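Local atomic coordinates of major extracellular endoglucanase (Xanthomonas campestris pv. campestris, PDB entry 4TUF), a protein that catalyses endohydrolysis of (1->4)-beta-D-glucosidic linkages in cellulose, lichenin and cereal beta-D-glucans, here represented by its catalytic domain. Residues L231-D241 with H272-Y283; Q294-R302 with T338-T346. All coordinates share one frame; numbering follows the deposited sequence.

Interaction 1 (L231-D241 with H272-Y283). With 2HP (dihydrogenphosphate ion), chain I.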
# COMPACT_ATOMS: atom_id res chain seq x y z
N LEU A 231 10.23 -6.73 9.45
CA LEU A 231 9.12 -5.82 9.72
C LEU A 231 9.26 -4.48 9.01
O LEU A 231 10.23 -3.75 9.21
CB LEU A 231 8.99 -5.57 11.22
CG LEU A 231 7.94 -4.53 11.59
CD1 LEU A 231 6.54 -4.95 11.14
CD2 LEU A 231 7.98 -4.28 13.09
N LEU A 232 8.28 -4.18 8.17
CA LEU A 232 8.24 -2.93 7.44
C LEU A 232 6.95 -2.20 7.82
O LEU A 232 5.86 -2.73 7.62
CB LEU A 232 8.31 -3.20 5.93
CG LEU A 232 8.19 -2.06 4.92
CD1 LEU A 232 9.37 -1.10 5.00
CD2 LEU A 232 8.07 -2.63 3.51
N LEU A 233 7.07 -1.01 8.40
CA LEU A 233 5.89 -0.26 8.80
C LEU A 233 5.41 0.59 7.62
O LEU A 233 6.20 1.27 6.96
CB LEU A 233 6.19 0.63 10.00
CG LEU A 233 6.61 -0.02 11.32
CD1 LEU A 233 6.96 1.06 12.32
CD2 LEU A 233 5.51 -0.92 11.87
N ALA A 234 4.11 0.53 7.35
CA ALA A 234 3.58 1.15 6.14
C ALA A 234 2.24 1.86 6.35
O ALA A 234 1.23 1.47 5.77
CB ALA A 234 3.44 0.10 5.04
N PRO A 235 2.22 2.92 7.17
CA PRO A 235 0.95 3.60 7.40
C PRO A 235 0.49 4.36 6.16
O PRO A 235 1.24 4.51 5.19
CB PRO A 235 1.28 4.57 8.53
CG PRO A 235 2.72 4.88 8.33
CD PRO A 235 3.34 3.60 7.84
N HIS A 236 -0.75 4.83 6.19
CA HIS A 236 -1.29 5.66 5.13
C HIS A 236 -1.50 7.07 5.64
O HIS A 236 -1.70 7.28 6.84
CB HIS A 236 -2.61 5.09 4.60
CG HIS A 236 -2.49 3.72 4.01
ND1 HIS A 236 -3.52 3.12 3.32
CD2 HIS A 236 -1.46 2.84 3.99
CE1 HIS A 236 -3.13 1.92 2.91
NE2 HIS A 236 -1.88 1.73 3.30
N VAL A 237 -1.47 8.04 4.74
CA VAL A 237 -1.83 9.40 5.08
C VAL A 237 -2.38 10.10 3.85
O VAL A 237 -1.88 9.90 2.74
CB VAL A 237 -0.62 10.18 5.66
CG1 VAL A 237 0.58 10.04 4.76
CG2 VAL A 237 -0.97 11.64 5.88
N TYR A 238 -3.43 10.90 4.03
CA TYR A 238 -4.02 11.65 2.92
C TYR A 238 -4.23 13.11 3.29
O TYR A 238 -3.99 13.52 4.43
CB TYR A 238 -5.35 11.02 2.51
CG TYR A 238 -5.28 9.53 2.30
CD1 TYR A 238 -4.95 9.00 1.06
CD2 TYR A 238 -5.55 8.66 3.35
CE1 TYR A 238 -4.88 7.63 0.88
CE2 TYR A 238 -5.49 7.29 3.17
CZ TYR A 238 -5.16 6.79 1.93
OH TYR A 238 -5.09 5.43 1.74
N GLY A 239 -4.67 13.90 2.31
CA GLY A 239 -4.85 15.33 2.49
C GLY A 239 -6.29 15.80 2.38
O GLY A 239 -7.22 14.99 2.46
N PRO A 240 -6.47 17.11 2.18
CA PRO A 240 -7.77 17.80 2.26
C PRO A 240 -8.87 17.20 1.40
O PRO A 240 -10.04 17.29 1.79
CB PRO A 240 -7.43 19.21 1.78
CG PRO A 240 -5.99 19.38 2.10
CD PRO A 240 -5.37 18.03 1.86
N ASP A 241 -8.54 16.59 0.27
CA ASP A 241 -9.57 16.12 -0.65
C ASP A 241 -10.00 14.68 -0.39
O ASP A 241 -10.84 14.15 -1.11
CB ASP A 241 -9.11 16.26 -2.10
CG ASP A 241 -7.72 15.70 -2.33
OD1 ASP A 241 -7.18 15.02 -1.43
OD2 ASP A 241 -7.17 15.95 -3.43
N HIS A 272 12.52 2.21 13.24
CA HIS A 272 11.91 1.19 12.39
C HIS A 272 12.01 1.55 10.92
O HIS A 272 11.95 2.72 10.56
CB HIS A 272 10.43 1.00 12.74
CG HIS A 272 10.19 0.41 14.10
ND1 HIS A 272 10.16 1.18 15.25
CD2 HIS A 272 9.96 -0.86 14.49
CE1 HIS A 272 9.93 0.40 16.28
NE2 HIS A 272 9.80 -0.85 15.85
N ALA A 273 12.17 0.54 10.07
CA ALA A 273 12.03 0.74 8.63
C ALA A 273 10.61 1.22 8.38
O ALA A 273 9.66 0.58 8.80
CB ALA A 273 12.32 -0.53 7.86
N LEU A 274 10.48 2.36 7.70
CA LEU A 274 9.17 2.96 7.49
C LEU A 274 9.04 3.64 6.14
O LEU A 274 9.98 4.26 5.64
CB LEU A 274 8.88 3.96 8.61
CG LEU A 274 7.46 4.54 8.75
CD1 LEU A 274 7.17 4.86 10.21
CD2 LEU A 274 7.28 5.79 7.90
N LEU A 275 7.87 3.48 5.55
CA LEU A 275 7.49 4.19 4.33
C LEU A 275 5.98 4.33 4.32
O LEU A 275 5.29 3.70 5.12
CB LEU A 275 8.00 3.45 3.09
CG LEU A 275 7.76 1.94 2.92
CD1 LEU A 275 6.30 1.60 2.68
CD2 LEU A 275 8.61 1.40 1.79
N LEU A 276 5.44 5.12 3.40
CA LEU A 276 3.99 5.22 3.26
C LEU A 276 3.44 4.23 2.24
O LEU A 276 3.86 4.22 1.08
CB LEU A 276 3.60 6.64 2.88
CG LEU A 276 4.00 7.70 3.90
CD1 LEU A 276 3.71 9.09 3.37
CD2 LEU A 276 3.27 7.44 5.20
N GLY A 277 2.50 3.39 2.66
CA GLY A 277 1.85 2.46 1.76
C GLY A 277 0.93 3.17 0.78
O GLY A 277 0.81 2.77 -0.38
N GLU A 278 0.27 4.23 1.25
CA GLU A 278 -0.56 5.07 0.39
C GLU A 278 -0.46 6.52 0.81
O GLU A 278 -0.63 6.85 1.99
CB GLU A 278 -2.03 4.62 0.43
CG GLU A 278 -2.32 3.28 -0.20
CD GLU A 278 -3.79 2.92 -0.12
OE1 GLU A 278 -4.60 3.83 0.14
OE2 GLU A 278 -4.14 1.73 -0.30
N PHE A 279 -0.19 7.39 -0.15
CA PHE A 279 -0.33 8.83 0.05
C PHE A 279 -0.59 9.48 -1.31
O PHE A 279 -0.18 8.96 -2.35
CB PHE A 279 0.92 9.42 0.71
CG PHE A 279 2.13 9.43 -0.18
CD1 PHE A 279 2.90 8.28 -0.34
CD2 PHE A 279 2.51 10.58 -0.84
CE1 PHE A 279 4.02 8.29 -1.15
CE2 PHE A 279 3.63 10.60 -1.66
CZ PHE A 279 4.38 9.46 -1.81
N GLY A 280 -1.31 10.60 -1.31
CA GLY A 280 -1.69 11.22 -2.56
C GLY A 280 -2.93 12.07 -2.48
O GLY A 280 -3.49 12.28 -1.40
N GLY A 281 -3.35 12.58 -3.64
CA GLY A 281 -4.43 13.54 -3.71
C GLY A 281 -4.43 14.27 -5.04
O GLY A 281 -3.55 14.06 -5.87
N LYS A 282 -5.40 15.15 -5.24
CA LYS A 282 -5.64 15.71 -6.56
C LYS A 282 -4.57 16.70 -7.00
O LYS A 282 -4.45 16.98 -8.20
CB LYS A 282 -7.03 16.35 -6.60
CG LYS A 282 -8.15 15.31 -6.53
CD LYS A 282 -9.50 15.88 -6.92
CE LYS A 282 -10.52 14.76 -7.12
NZ LYS A 282 -11.90 15.29 -7.31
N TYR A 283 -3.78 17.20 -6.08
CA TYR A 283 -2.68 18.08 -6.43
C TYR A 283 -3.06 19.29 -7.26
O TYR A 283 -2.46 19.61 -8.24
CB TYR A 283 -1.57 17.33 -7.10
CG TYR A 283 -0.23 17.94 -6.88
CD1 TYR A 283 0.30 18.03 -5.63
CD2 TYR A 283 0.49 18.42 -7.92
CE1 TYR A 283 1.54 18.57 -5.43
CE2 TYR A 283 1.73 18.97 -7.73
CZ TYR A 283 2.24 19.04 -6.48
OH TYR A 283 3.46 19.58 -6.30
P 2HP I . 10.02 2.54 19.61
O1 2HP I . 11.42 2.10 19.98
O2 2HP I . 10.02 3.00 18.17
O3 2HP I . 9.07 1.38 19.77
O4 2HP I . 9.58 3.68 20.50
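L233 lies between A273 and L275 of segment 272-283 and bonds to both: L233 N to A273 O and L275 N to L233 O, each 3.1 Å, as in a parallel bridge. From end to end the segments run 20° apart. Segment 272-283 turns a corner at G277 and E278, and the pairing is then less regular. G277 N reaches P235 O at 3.0 Å, and V237 N bonds to E278 O. Beyond this, the backbones diverge, until K282 N is received by the syn lone pair of D241 OD2 (2.7 Å), although D241 is poorly ordered.

Among the side chains, E278 packs against H236. The CB of E278 lies over the centre of the H236 ring in a CH-pi contact, and the extended E278 chain (chi2 180°) carries its carboxylate past ring atom CE1, with ring and carboxylate planes 29° apart. Y238 brings its OH to E278 OE1 within the plane of its own ring; the modelled separation is too short to be trusted. E278 OE2 forms a salt bridge with R58, while H236 ND1 and Y238 OH both bond to E157. V237 packs on the helix side, its CG1 3.6 Å from L276 CD1 and its side chain also touching W261 of helix 257-266. At the opposite end, L233 CD1 packs on H272 CB (3.5 Å), and the H272 ring meets the phosphate edge-on, its CE1 3.2 Å from O2.

Strand 231-238, helix 257-266 and strand 276-280 form a beta-alpha-beta unit of the TIM barrel. E278, the nucleophile by similarity, lies on strand 276-280, with the probable proton donor E157 close by. In family 5 such glutamates line the C-terminal mouth of the barrel.

Interaction 2 (Q294-R302 with T338-T346); sequences QDALVKYLR and TLLRTLWGT
V298 fits between L339 and L343, one methyl for each leucine: CG2 lies 3.6 Å from L339 CD1 and CG1 3.8 Å from L343 CB. The two helical segments run nearly parallel, their axes 13° apart and 9.6 Å from each other at closest approach. Both leucines have CG anti to the backbone N (chi1 179° for L339, 174° for L343), which sends their branches across the interface. L343 CD1 then touches L301 CB at 3.7 Å, and L339 forks at its end, CD2 going to the CB and amide oxygen of Q294 and CD1 to the carboxylate of D295. These polar groups have their bonds outside the pair of segments, Q294 to D290 and Y311, D295 to Y283 and K291. Behind this tightly packed line lies the barrel wall, where L301 leans on L276 and L343 on F279.

The solvent side is looser. The T342 side chain meets V298 CG1 through its CG2; its OG1 turns back to T338 O, which also takes the T342 backbone N from the opposite face of the carbonyl. At the C-terminal end, R302 bends at chi2 and chi3 and folds over the last turn of the other helix. T342 O lies over one face of the R302 guanidinium, and L343 O, at its edge, accepts a weak hydrogen bond from R302 NH1 (3.5 Å). There G345, with positive phi, ends the helix in a Schellman motif, T346 N reaching back to R341 O at 2.9 Å.

Cohesion between these helices thus comes mainly from aliphatic packing. The one hydrogen bond across the pair is weak and lies at the rim, where R302 is exposed, although the positive R302 is probably also attracted by the carbonyl-rich helix end.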
# COMPACT_ATOMS: atom_id res chain seq x y z
N GLN A 294 0.68 18.13 -0.25
CA GLN A 294 1.58 17.13 -0.82
C GLN A 294 3.01 17.62 -0.80
O GLN A 294 3.93 16.86 -0.50
CB GLN A 294 1.16 16.76 -2.25
CG GLN A 294 -0.16 16.01 -2.32
CD GLN A 294 -0.31 15.18 -3.58
OE1 GLN A 294 0.66 14.59 -4.07
NE2 GLN A 294 -1.52 15.12 -4.11
N ASP A 295 3.21 18.90 -1.13
CA ASP A 295 4.53 19.50 -1.11
C ASP A 295 5.15 19.40 0.28
O ASP A 295 6.30 18.99 0.43
CB ASP A 295 4.47 20.96 -1.54
CG ASP A 295 4.29 21.12 -3.04
OD1 ASP A 295 4.67 20.20 -3.79
OD2 ASP A 295 3.78 22.18 -3.46
N ALA A 296 4.37 19.75 1.31
CA ALA A 296 4.85 19.74 2.69
C ALA A 296 5.17 18.33 3.18
O ALA A 296 6.14 18.13 3.92
CB ALA A 296 3.83 20.39 3.60
N LEU A 297 4.36 17.35 2.78
CA LEU A 297 4.58 15.96 3.16
C LEU A 297 5.91 15.46 2.62
O LEU A 297 6.67 14.80 3.33
CB LEU A 297 3.44 15.07 2.67
CG LEU A 297 3.62 13.57 2.95
CD1 LEU A 297 3.74 13.30 4.44
CD2 LEU A 297 2.49 12.74 2.35
N VAL A 298 6.18 15.77 1.36
CA VAL A 298 7.44 15.38 0.73
C VAL A 298 8.62 16.03 1.46
O VAL A 298 9.61 15.36 1.77
CB VAL A 298 7.46 15.75 -0.76
CG1 VAL A 298 8.86 15.61 -1.33
CG2 VAL A 298 6.47 14.89 -1.53
N LYS A 299 8.50 17.32 1.74
CA LYS A 299 9.53 18.04 2.49
C LYS A 299 9.78 17.38 3.85
O LYS A 299 10.93 17.24 4.27
CB LYS A 299 9.11 19.51 2.68
CG LYS A 299 10.15 20.39 3.37
CD LYS A 299 9.54 21.72 3.78
CE LYS A 299 10.54 22.60 4.52
NZ LYS A 299 11.61 23.11 3.61
N TYR A 300 8.71 16.96 4.52
CA TYR A 300 8.83 16.32 5.82
C TYR A 300 9.42 14.91 5.71
O TYR A 300 10.25 14.52 6.53
CB TYR A 300 7.47 16.26 6.52
CG TYR A 300 7.45 15.40 7.76
CD1 TYR A 300 7.95 15.88 8.96
CD2 TYR A 300 6.95 14.10 7.72
CE1 TYR A 300 7.94 15.09 10.10
CE2 TYR A 300 6.94 13.31 8.85
CZ TYR A 300 7.44 13.81 10.04
OH TYR A 300 7.43 13.03 11.17
N LEU A 301 8.98 14.16 4.71
CA LEU A 301 9.51 12.82 4.48
C LEU A 301 11.02 12.86 4.23
O LEU A 301 11.77 12.08 4.83
CB LEU A 301 8.80 12.16 3.29
CG LEU A 301 7.36 11.69 3.51
CD1 LEU A 301 6.76 11.17 2.21
CD2 LEU A 301 7.31 10.63 4.59
N ARG A 302 11.46 13.76 3.35
CA ARG A 302 12.88 13.93 3.06
C ARG A 302 13.68 14.20 4.33
O ARG A 302 14.80 13.70 4.50
CB ARG A 302 13.10 15.07 2.06
CG ARG A 302 12.49 14.86 0.67
CD ARG A 302 13.42 14.07 -0.24
NE ARG A 302 14.71 14.73 -0.39
CZ ARG A 302 15.76 14.18 -0.99
NH1 ARG A 302 15.68 12.96 -1.51
NH2 ARG A 302 16.90 14.86 -1.07
N THR A 338 6.86 15.23 -10.98
CA THR A 338 7.96 16.09 -10.54
C THR A 338 8.03 16.09 -9.01
O THR A 338 9.12 16.16 -8.43
CB THR A 338 7.80 17.52 -11.07
OG1 THR A 338 7.81 17.49 -12.51
CG2 THR A 338 8.93 18.41 -10.59
N LEU A 339 6.88 15.98 -8.36
CA LEU A 339 6.81 15.88 -6.91
C LEU A 339 7.43 14.58 -6.40
O LEU A 339 8.18 14.57 -5.42
CB LEU A 339 5.37 15.97 -6.43
CG LEU A 339 5.13 15.85 -4.92
CD1 LEU A 339 5.51 17.15 -4.22
CD2 LEU A 339 3.69 15.47 -4.64
N LEU A 340 7.12 13.47 -7.07
CA LEU A 340 7.63 12.17 -6.67
C LEU A 340 9.15 12.08 -6.88
O LEU A 340 9.85 11.52 -6.04
CB LEU A 340 6.92 11.06 -7.44
CG LEU A 340 5.47 10.81 -7.03
CD1 LEU A 340 4.78 9.90 -8.02
CD2 LEU A 340 5.42 10.20 -5.64
N ARG A 341 9.64 12.62 -7.99
CA ARG A 341 11.08 12.56 -8.25
C ARG A 341 11.83 13.39 -7.22
O ARG A 341 12.96 13.06 -6.86
CB ARG A 341 11.40 13.04 -9.67
CG ARG A 341 10.80 12.13 -10.73
CD ARG A 341 11.31 12.43 -12.12
NE ARG A 341 10.65 11.60 -13.12
CZ ARG A 341 9.71 12.04 -13.96
NH1 ARG A 341 9.33 13.31 -13.94
NH2 ARG A 341 9.17 11.21 -14.83
N THR A 342 11.20 14.45 -6.74
CA THR A 342 11.74 15.25 -5.66
C THR A 342 11.89 14.40 -4.41
O THR A 342 12.95 14.40 -3.78
CB THR A 342 10.86 16.47 -5.36
OG1 THR A 342 10.99 17.42 -6.43
CG2 THR A 342 11.27 17.13 -4.05
N LEU A 343 10.84 13.67 -4.07
CA LEU A 343 10.85 12.75 -2.94
C LEU A 343 11.93 11.68 -3.10
O LEU A 343 12.67 11.38 -2.17
CB LEU A 343 9.48 12.09 -2.76
CG LEU A 343 9.40 10.99 -1.69
CD1 LEU A 343 9.59 11.58 -0.30
CD2 LEU A 343 8.09 10.23 -1.79
N TRP A 344 12.01 11.11 -4.30
CA TRP A 344 12.94 10.02 -4.58
C TRP A 344 14.41 10.46 -4.59
O TRP A 344 15.31 9.64 -4.42
CB TRP A 344 12.62 9.37 -5.93
CG TRP A 344 11.26 8.76 -6.02
CD1 TRP A 344 10.44 8.40 -4.98
CD2 TRP A 344 10.54 8.45 -7.22
NE1 TRP A 344 9.27 7.88 -5.46
CE2 TRP A 344 9.30 7.90 -6.83
CE3 TRP A 344 10.83 8.58 -8.58
CZ2 TRP A 344 8.35 7.47 -7.77
CZ3 TRP A 344 9.88 8.16 -9.51
CH2 TRP A 344 8.66 7.61 -9.09
N GLY A 345 14.65 11.76 -4.81
CA GLY A 345 16.00 12.27 -4.90
C GLY A 345 16.59 12.07 -6.28
O GLY A 345 17.78 11.80 -6.43
N THR A 346 15.74 12.20 -7.29
CA THR A 346 16.12 11.96 -8.68
C THR A 346 15.81 13.16 -9.58
O THR A 346 16.45 14.21 -9.50
CB THR A 346 15.41 10.71 -9.24
OG1 THR A 346 13.99 10.86 -9.11
CG2 THR A 346 15.85 9.45 -8.49

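The centres of the two contacts are about 12 Å apart, and they follow in series along the chain: interaction 1 closes before helix 288-303, which follows strand 276-280, brings the chain into interaction 2. The first belongs to the barrel wall, the second to the outer layer of helices, and strand 276-280 joins them, F279 touching L340 and L343 of helix 334-344. They also meet through Y283, whose OH probably hydrogen-bonds to D295 OD1 (2.9 Å). One side of this strand therefore faces the active site while the other is covered by the helix pair, the layering expected of a TIM-barrel catalytic domain.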